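Local structure of SmhB (Serratia marcescens, 6ZZ5) at residues T85-S90 against T319-V324; T209-G214 against A257-S262; G228-L233 against D351-L356. The protein serves as the B component of the tripartite alpha-pore-forming toxin Smh, captured here in its soluble form, and probably takes part in building the membrane pore. All coordinates share one frame; numbering follows the deposited sequence. Where two conformers were deposited one is given.

Interaction 1 (T85-S90 against T319-V324); sequences TQNLIS and TSVTKV. With EDO (1,2-ethanediol), chain I.
Near one end of the long helical bundle, Val321, in the first turn of helix 321-336, rests against Gln86 and Asn87 close to the end of helix 44-92. Its two methyl groups divide the work. CG2 lies 3.6 Å from Gln86 NE2, while CG1 approaches the O/N side of the Asn87 amide obliquely, from off its plane, 3.5 Å from Asn87 OD1 and 3.6 Å from Asn87 ND2. A short branched residue suits this place because its two methyls diverge, one to each amide.

Gln86 has CG anti to its backbone N (chi1 -170°) and stays extended through CD, which carries the amide across to the valine and turns OE1 to polar partners. That oxygen takes a 2.7 Å hydrogen bond from O2 of a 1,2-ethanediol molecule, probably from the crystallisation liquor, and another from Tyr82 OH, so a buried amide oxygen has two donors.

Such packing of long helices side by side is the architecture of the HBL enterotoxin family, whose sequence range includes residues 85-90. Helix 306-319 completes the surroundings, with Phe313 and Ala316 on Gln86, while Phe83 of helix 44-92 covers Val321. The diol is also hydrogen-bonded to Glu291, on helix 252-300. Water bridges the two segments on the Asn87 side: it accepts a 3.0 Å bond from Asn87 ND2 and forms a 2.6 Å hydrogen bond with Thr322 OG1.

Interaction 2 (T209-G214 against A257-S262); sequences TPVVMG and ASQIGS
Val211 crosses the side chain of Gln259, with CG1 over its aliphatic root, 3.8 Å from Gln259 CB, and CG2 at the amide end, 3.5 Å from Gln259 OE1. With CG1 anti to the backbone N (chi1 177°), the valine offers one methyl to the first methylene of the glutamine and the other to its oxygen. The same CG1 lies 4.0 Å from Ile260 CG1, so Val211 fits between two successive residues of helix 252-300. Gln259 suits the place because its methylenes give an apolar surface while its amide oxygen can accept a weak hydrogen bond from a water.

Met213 makes the second half of the contact. Its chain runs out extended to SD and then bends (chi3 -39°), bringing CE within 3.7 Å of Ile260 CG2 and leaving SD near the backbone carbonyl of Ile260. A flexible thioether methyl can follow the branched isoleucine closely. Ile50 of helix 44-92 and Tyr141 of helix 99-151 pack on Ile260 too, and Leu54 packs on Met213.

No direct hydrogen bond joins the segments; two waters do. One accepts a hydrogen bond from Val211 N and gives the weak one to Gln259 OE1. The other donates to Met213 O at 2.6 Å and to Gln259 O at 2.9 Å. The irregular loop is further pinned by Gln32, whose OE1 bonds Val212 N and Met213 N and whose NE2 bonds Pro210 O.

Segment 209-214 belongs to the long connection between the neighbouring antiparallel strands 191-196 and 216-221, and its docking on a bundle helix is consistent with the folded-back beta-tongue of soluble ClyA-family toxins.

Interaction 3 (G228-L233 against D351-L356); sequences GGAIVL and DFVKRL
The shortest polar bond here, 2.9 Å from Leu233 N to Gly229 O, closes the first turn of helix 230-245, the turn that presents Ala230 and Leu233 to Val353 of helix 349-359. Two helices thus meet beside the small mixed sheet: strand 227-228 leads into one of them through Gly229 at the N-cap position, and strand 216-221 supplies Ala217 and Met219 underneath. Gly229 has a positive phi (94°), at which a side chain would crowd the preceding carbonyl oxygen. Glu360, directly before the histidine tag and itself probably from the expression construct, takes a hydrogen bond from Gly229 N and weak ones from Ala230 N and Ile231 N; these first-turn N-H groups have no acceptor within the helix.

Between the helices the contact is close and mainly apolar, with one methyl also against a backbone carbonyl; the CA atoms of Ala230 and Val353 are 5.7 Å apart. Alanine, with its single small methyl, permits this. Its CB touches Leu356 CB at 3.8 Å and Val353 CG1 at 4.1 Å. Val353 has CG1 anti to the backbone N, which turns that methyl to the Ala230 carbonyl, 3.5 Å from Ala230 O, and, more loosely, toward Leu233 CB. Ala176, Ile177 and Ile180 of helix 156-184 pack on Leu233, so this leucine ties the helix pair to the bundle.

Asp351, one turn before Arg355, is modelled in two conformers; in one of them Arg355 NE forms a salt bridge with Asp351 OD1 at 3.2 Å, the oxygen lying in the guanidinium plane.

Overall arrangement
All three contacts are buried, yet they lie in different regions. Interactions 1 and 2 fall on opposite sides of the chain's centre, with their own centres about 47 Å apart, whereas interactions 2 and 3 are about 21 Å apart, both beside strand 216-221. Helix 44-92 links the far regions: it carries 85-90 at one end and packs on Met213 and Ile260 near the other. Chemistry follows place. Interaction 1 joins two helices through a valine against amides, with water and a diol alongside; interaction 2 docks an irregular loop on a helix, using waters to serve its backbone; interaction 3 brings two helices together by mainly apolar contacts, around a small alanine.

Interaction 1 (T85-S90 against T319-V324)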
# COMPACT_ATOMS: atom_id res chain seq x y z
N THR A 85 16.62 -1.96 21.57
CA THR A 85 17.25 -1.02 22.52
C THR A 85 16.41 -0.99 23.82
O THR A 85 17.00 -0.97 24.90
CB THR A 85 17.34 0.37 21.90
OG1 THR A 85 18.15 0.27 20.71
CG2 THR A 85 17.97 1.35 22.85
N GLN A 86 15.09 -1.03 23.72
CA GLN A 86 14.23 -1.05 24.91
C GLN A 86 14.50 -2.34 25.67
O GLN A 86 14.61 -2.28 26.90
CB GLN A 86 12.77 -0.82 24.57
CG GLN A 86 11.92 -0.60 25.82
CD GLN A 86 10.44 -0.45 25.53
OE1 GLN A 86 9.99 0.62 25.11
NE2 GLN A 86 9.70 -1.52 25.76
N ASN A 87 14.62 -3.47 24.98
CA ASN A 87 14.93 -4.76 25.68
C ASN A 87 16.34 -4.70 26.31
O ASN A 87 16.57 -5.38 27.35
CB ASN A 87 14.78 -5.98 24.77
CG ASN A 87 13.37 -6.54 24.76
OD1 ASN A 87 12.48 -6.05 25.49
ND2 ASN A 87 13.17 -7.54 23.89
N LEU A 88 17.29 -4.07 25.66
CA LEU A 88 18.65 -3.90 26.24
C LEU A 88 18.53 -3.17 27.59
O LEU A 88 19.03 -3.68 28.57
CB LEU A 88 19.52 -3.14 25.25
CG LEU A 88 20.93 -2.78 25.72
CD1 LEU A 88 21.74 -4.03 25.96
CD2 LEU A 88 21.61 -1.93 24.67
N ILE A 89 17.82 -2.05 27.63
CA ILE A 89 17.53 -1.28 28.89
C ILE A 89 16.89 -2.22 29.91
O ILE A 89 17.38 -2.28 31.06
CB ILE A 89 16.60 -0.08 28.61
CG1 ILE A 89 17.29 0.98 27.74
CG2 ILE A 89 16.01 0.54 29.85
CD1 ILE A 89 18.65 1.30 28.14
N SER A 90 15.90 -2.99 29.47
CA SER A 90 15.12 -3.87 30.33
C SER A 90 15.96 -4.99 30.91
O SER A 90 15.57 -5.47 31.94
CB SER A 90 13.93 -4.44 29.60
OG SER A 90 13.03 -3.40 29.19
N THR A 319 5.94 -8.58 28.23
CA THR A 319 4.49 -8.51 27.89
C THR A 319 4.28 -8.32 26.39
O THR A 319 3.84 -9.28 25.80
CB THR A 319 3.72 -7.47 28.73
OG1 THR A 319 4.28 -6.19 28.53
CG2 THR A 319 3.73 -7.81 30.19
N SER A 320 4.55 -7.17 25.77
CA SER A 320 4.17 -7.00 24.34
C SER A 320 5.40 -6.80 23.44
O SER A 320 5.19 -6.61 22.23
CB SER A 320 3.11 -5.94 24.15
OG SER A 320 2.51 -6.07 22.86
N VAL A 321 6.65 -6.87 23.95
CA VAL A 321 7.79 -6.52 23.06
C VAL A 321 8.07 -7.70 22.12
O VAL A 321 8.36 -7.48 20.93
CB VAL A 321 9.00 -6.02 23.84
CG1 VAL A 321 10.16 -5.82 22.93
CG2 VAL A 321 8.60 -4.74 24.59
N THR A 322 7.90 -8.92 22.57
CA THR A 322 8.31 -10.09 21.78
C THR A 322 7.43 -10.18 20.52
O THR A 322 7.95 -10.48 19.45
CB THR A 322 8.25 -11.37 22.62
OG1 THR A 322 9.33 -11.24 23.56
CG2 THR A 322 8.45 -12.57 21.74
N LYS A 323 6.16 -9.87 20.66
CA LYS A 323 5.21 -9.92 19.53
C LYS A 323 5.62 -8.86 18.49
O LYS A 323 5.64 -9.15 17.30
CB LYS A 323 3.80 -9.76 20.08
CG LYS A 323 2.69 -9.55 19.04
CD LYS A 323 1.33 -9.34 19.69
CE LYS A 323 1.35 -8.13 20.61
NZ LYS A 323 0.01 -7.80 21.16
N VAL A 324 5.99 -7.66 18.90
CA VAL A 324 6.41 -6.61 17.98
C VAL A 324 7.72 -7.04 17.31
O VAL A 324 7.84 -6.89 16.06
CB VAL A 324 6.52 -5.24 18.64
CG1 VAL A 324 6.99 -4.24 17.62
CG2 VAL A 324 5.19 -4.86 19.26
C1 EDO I . 7.92 1.77 28.14
O1 EDO I . 6.57 1.49 28.45
C2 EDO I . 8.05 2.43 26.82
O2 EDO I . 7.58 1.60 25.77
O HOH W 1 10.61 -9.09 24.42

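Interaction 2 (T209-G214 against A257-S262)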
# COMPACT_ATOMS: atom_id res chain seq x y z
N THR A 209 -6.39 -1.23 -27.03
CA THR A 209 -5.21 -1.55 -26.17
C THR A 209 -5.68 -2.20 -24.86
O THR A 209 -6.59 -1.66 -24.23
CB THR A 209 -4.44 -0.26 -25.87
OG1 THR A 209 -3.97 0.22 -27.13
CG2 THR A 209 -3.27 -0.45 -24.93
N PRO A 210 -5.08 -3.29 -24.38
CA PRO A 210 -5.48 -3.88 -23.11
C PRO A 210 -5.00 -2.94 -22.00
O PRO A 210 -3.91 -2.40 -22.14
CB PRO A 210 -4.68 -5.17 -22.97
CG PRO A 210 -3.46 -4.96 -23.88
CD PRO A 210 -3.95 -4.03 -24.98
N VAL A 211 -5.80 -2.80 -20.95
CA VAL A 211 -5.45 -1.92 -19.81
C VAL A 211 -5.23 -2.78 -18.58
O VAL A 211 -6.18 -3.40 -18.09
CB VAL A 211 -6.50 -0.81 -19.62
CG1 VAL A 211 -6.21 0.06 -18.42
CG2 VAL A 211 -6.58 0.05 -20.87
N VAL A 212 -3.99 -2.81 -18.13
CA VAL A 212 -3.58 -3.58 -16.92
C VAL A 212 -3.47 -2.61 -15.74
O VAL A 212 -3.20 -3.04 -14.67
CB VAL A 212 -2.27 -4.36 -17.17
CG1 VAL A 212 -2.38 -5.29 -18.36
CG2 VAL A 212 -1.09 -3.45 -17.41
N MET A 213 -3.60 -1.32 -15.95
CA MET A 213 -3.50 -0.31 -14.89
C MET A 213 -4.63 -0.53 -13.88
O MET A 213 -5.79 -0.52 -14.27
CB MET A 213 -3.65 1.08 -15.49
CG MET A 213 -3.05 2.13 -14.63
SD MET A 213 -3.08 3.78 -15.44
CE MET A 213 -2.71 3.24 -17.07
N GLY A 214 -4.25 -0.86 -12.67
CA GLY A 214 -5.12 -1.31 -11.56
C GLY A 214 -5.65 -2.72 -11.77
O GLY A 214 -6.50 -3.15 -10.99
N ALA A 257 -9.59 4.77 -22.81
CA ALA A 257 -9.27 6.04 -22.12
C ALA A 257 -9.87 5.99 -20.71
O ALA A 257 -9.19 6.44 -19.74
CB ALA A 257 -9.79 7.21 -22.89
N SER A 258 -11.09 5.48 -20.60
CA SER A 258 -11.88 5.43 -19.34
C SER A 258 -11.14 4.49 -18.37
O SER A 258 -11.05 4.80 -17.16
CB SER A 258 -13.27 4.90 -19.57
OG SER A 258 -13.99 4.77 -18.35
N GLN A 259 -10.69 3.35 -18.89
CA GLN A 259 -10.00 2.33 -18.07
C GLN A 259 -8.69 2.92 -17.54
O GLN A 259 -8.39 2.75 -16.36
CB GLN A 259 -9.80 1.05 -18.87
CG GLN A 259 -11.08 0.26 -19.08
CD GLN A 259 -10.96 -0.84 -20.10
OE1 GLN A 259 -9.91 -0.99 -20.72
NE2 GLN A 259 -12.02 -1.60 -20.30
N ILE A 260 -7.96 3.66 -18.35
CA ILE A 260 -6.73 4.31 -17.87
C ILE A 260 -7.10 5.32 -16.79
O ILE A 260 -6.36 5.37 -15.80
CB ILE A 260 -5.93 4.90 -19.04
CG1 ILE A 260 -5.27 3.74 -19.80
CG2 ILE A 260 -4.89 5.87 -18.56
CD1 ILE A 260 -4.89 4.10 -21.17
N GLY A 261 -8.18 6.09 -16.99
CA GLY A 261 -8.67 7.07 -16.00
C GLY A 261 -8.99 6.40 -14.66
O GLY A 261 -8.60 6.94 -13.61
N SER A 262 -9.66 5.26 -14.68
CA SER A 262 -10.01 4.51 -13.45
C SER A 262 -8.71 4.05 -12.81
O SER A 262 -8.64 4.13 -11.61
CB SER A 262 -10.92 3.34 -13.70
OG SER A 262 -12.14 3.78 -14.28
O HOH W 2 -8.55 -4.01 -20.94
O HOH W 3 -8.21 0.22 -14.98

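Interaction 3 (G228-L233 against D351-L356)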
# COMPACT_ATOMS: atom_id res chain seq x y z
N GLY A 228 -3.70 -19.31 -1.45
CA GLY A 228 -5.01 -18.98 -0.86
C GLY A 228 -5.51 -17.64 -1.39
O GLY A 228 -4.68 -16.82 -1.84
N GLY A 229 -6.81 -17.37 -1.27
CA GLY A 229 -7.37 -16.05 -1.61
C GLY A 229 -7.90 -15.95 -3.03
O GLY A 229 -8.59 -14.97 -3.30
N ALA A 230 -7.61 -16.87 -3.95
CA ALA A 230 -8.06 -16.72 -5.36
C ALA A 230 -9.60 -16.82 -5.42
O ALA A 230 -10.24 -16.04 -6.14
CB ALA A 230 -7.41 -17.74 -6.27
N ILE A 231 -10.20 -17.70 -4.63
CA ILE A 231 -11.67 -17.89 -4.65
C ILE A 231 -12.30 -16.59 -4.14
O ILE A 231 -13.24 -16.10 -4.79
CB ILE A 231 -12.11 -19.12 -3.83
CG1 ILE A 231 -11.42 -20.39 -4.36
CG2 ILE A 231 -13.64 -19.20 -3.91
CD1 ILE A 231 -11.78 -21.67 -3.67
N VAL A 232 -11.78 -16.06 -3.04
CA VAL A 232 -12.30 -14.79 -2.44
C VAL A 232 -12.20 -13.71 -3.52
O VAL A 232 -13.18 -13.02 -3.83
CB VAL A 232 -11.48 -14.41 -1.20
CG1 VAL A 232 -11.88 -13.04 -0.69
CG2 VAL A 232 -11.61 -15.45 -0.08
N LEU A 233 -11.03 -13.57 -4.12
CA LEU A 233 -10.70 -12.39 -4.93
C LEU A 233 -11.42 -12.46 -6.27
O LEU A 233 -11.80 -11.37 -6.85
CB LEU A 233 -9.18 -12.31 -5.08
CG LEU A 233 -8.66 -11.07 -5.80
CD1 LEU A 233 -9.19 -9.79 -5.20
CD2 LEU A 233 -7.15 -11.05 -5.82
N ASP A 351 -9.60 -13.79 -15.46
CA ASP A 351 -9.44 -15.15 -16.05
C ASP A 351 -8.29 -15.87 -15.33
O ASP A 351 -8.46 -17.02 -14.96
CB ASP A 351 -9.18 -15.04 -17.55
CG ASP A 351 -9.20 -16.36 -18.29
OD1 ASP A 351 -9.84 -17.31 -17.80
OD2 ASP A 351 -8.57 -16.41 -19.34
N PHE A 352 -7.17 -15.19 -15.10
CA PHE A 352 -5.99 -15.79 -14.43
C PHE A 352 -6.36 -16.22 -13.00
O PHE A 352 -6.02 -17.32 -12.58
CB PHE A 352 -4.87 -14.75 -14.33
CG PHE A 352 -3.62 -15.29 -13.71
CD1 PHE A 352 -2.74 -16.08 -14.45
CD2 PHE A 352 -3.29 -14.94 -12.39
CE1 PHE A 352 -1.58 -16.56 -13.87
CE2 PHE A 352 -2.11 -15.40 -11.83
CZ PHE A 352 -1.27 -16.23 -12.56
N VAL A 353 -7.02 -15.34 -12.26
CA VAL A 353 -7.43 -15.64 -10.87
C VAL A 353 -8.50 -16.73 -10.89
O VAL A 353 -8.44 -17.61 -10.01
CB VAL A 353 -7.84 -14.35 -10.13
CG1 VAL A 353 -8.49 -14.67 -8.80
CG2 VAL A 353 -6.62 -13.45 -9.96
N LYS A 354 -9.41 -16.72 -11.86
CA LYS A 354 -10.45 -17.78 -11.92
C LYS A 354 -9.77 -19.14 -12.11
O LYS A 354 -10.10 -20.08 -11.39
CB LYS A 354 -11.47 -17.49 -13.00
CG LYS A 354 -12.71 -18.38 -13.00
CD LYS A 354 -13.82 -17.67 -13.79
CE LYS A 354 -14.57 -18.57 -14.74
NZ LYS A 354 -15.56 -19.39 -14.01
N ARG A 355 -8.76 -19.24 -12.98
CA ARG A 355 -8.00 -20.51 -13.15
C ARG A 355 -7.31 -20.92 -11.86
O ARG A 355 -7.33 -22.09 -11.54
CB ARG A 355 -6.98 -20.39 -14.28
CG ARG A 355 -7.65 -20.46 -15.64
CD ARG A 355 -6.82 -19.75 -16.68
NE ARG A 355 -7.54 -19.58 -17.92
CZ ARG A 355 -7.45 -20.38 -18.96
NH1 ARG A 355 -6.63 -21.43 -18.96
NH2 ARG A 355 -8.17 -20.10 -20.03
N LEU A 356 -6.76 -19.98 -11.11
CA LEU A 356 -6.16 -20.28 -9.78
C LEU A 356 -7.23 -20.70 -8.79
O LEU A 356 -6.99 -21.59 -8.02
CB LEU A 356 -5.41 -19.06 -9.25
CG LEU A 356 -4.03 -18.84 -9.84
CD1 LEU A 356 -3.35 -17.68 -9.12
CD2 LEU A 356 -3.20 -20.11 -9.72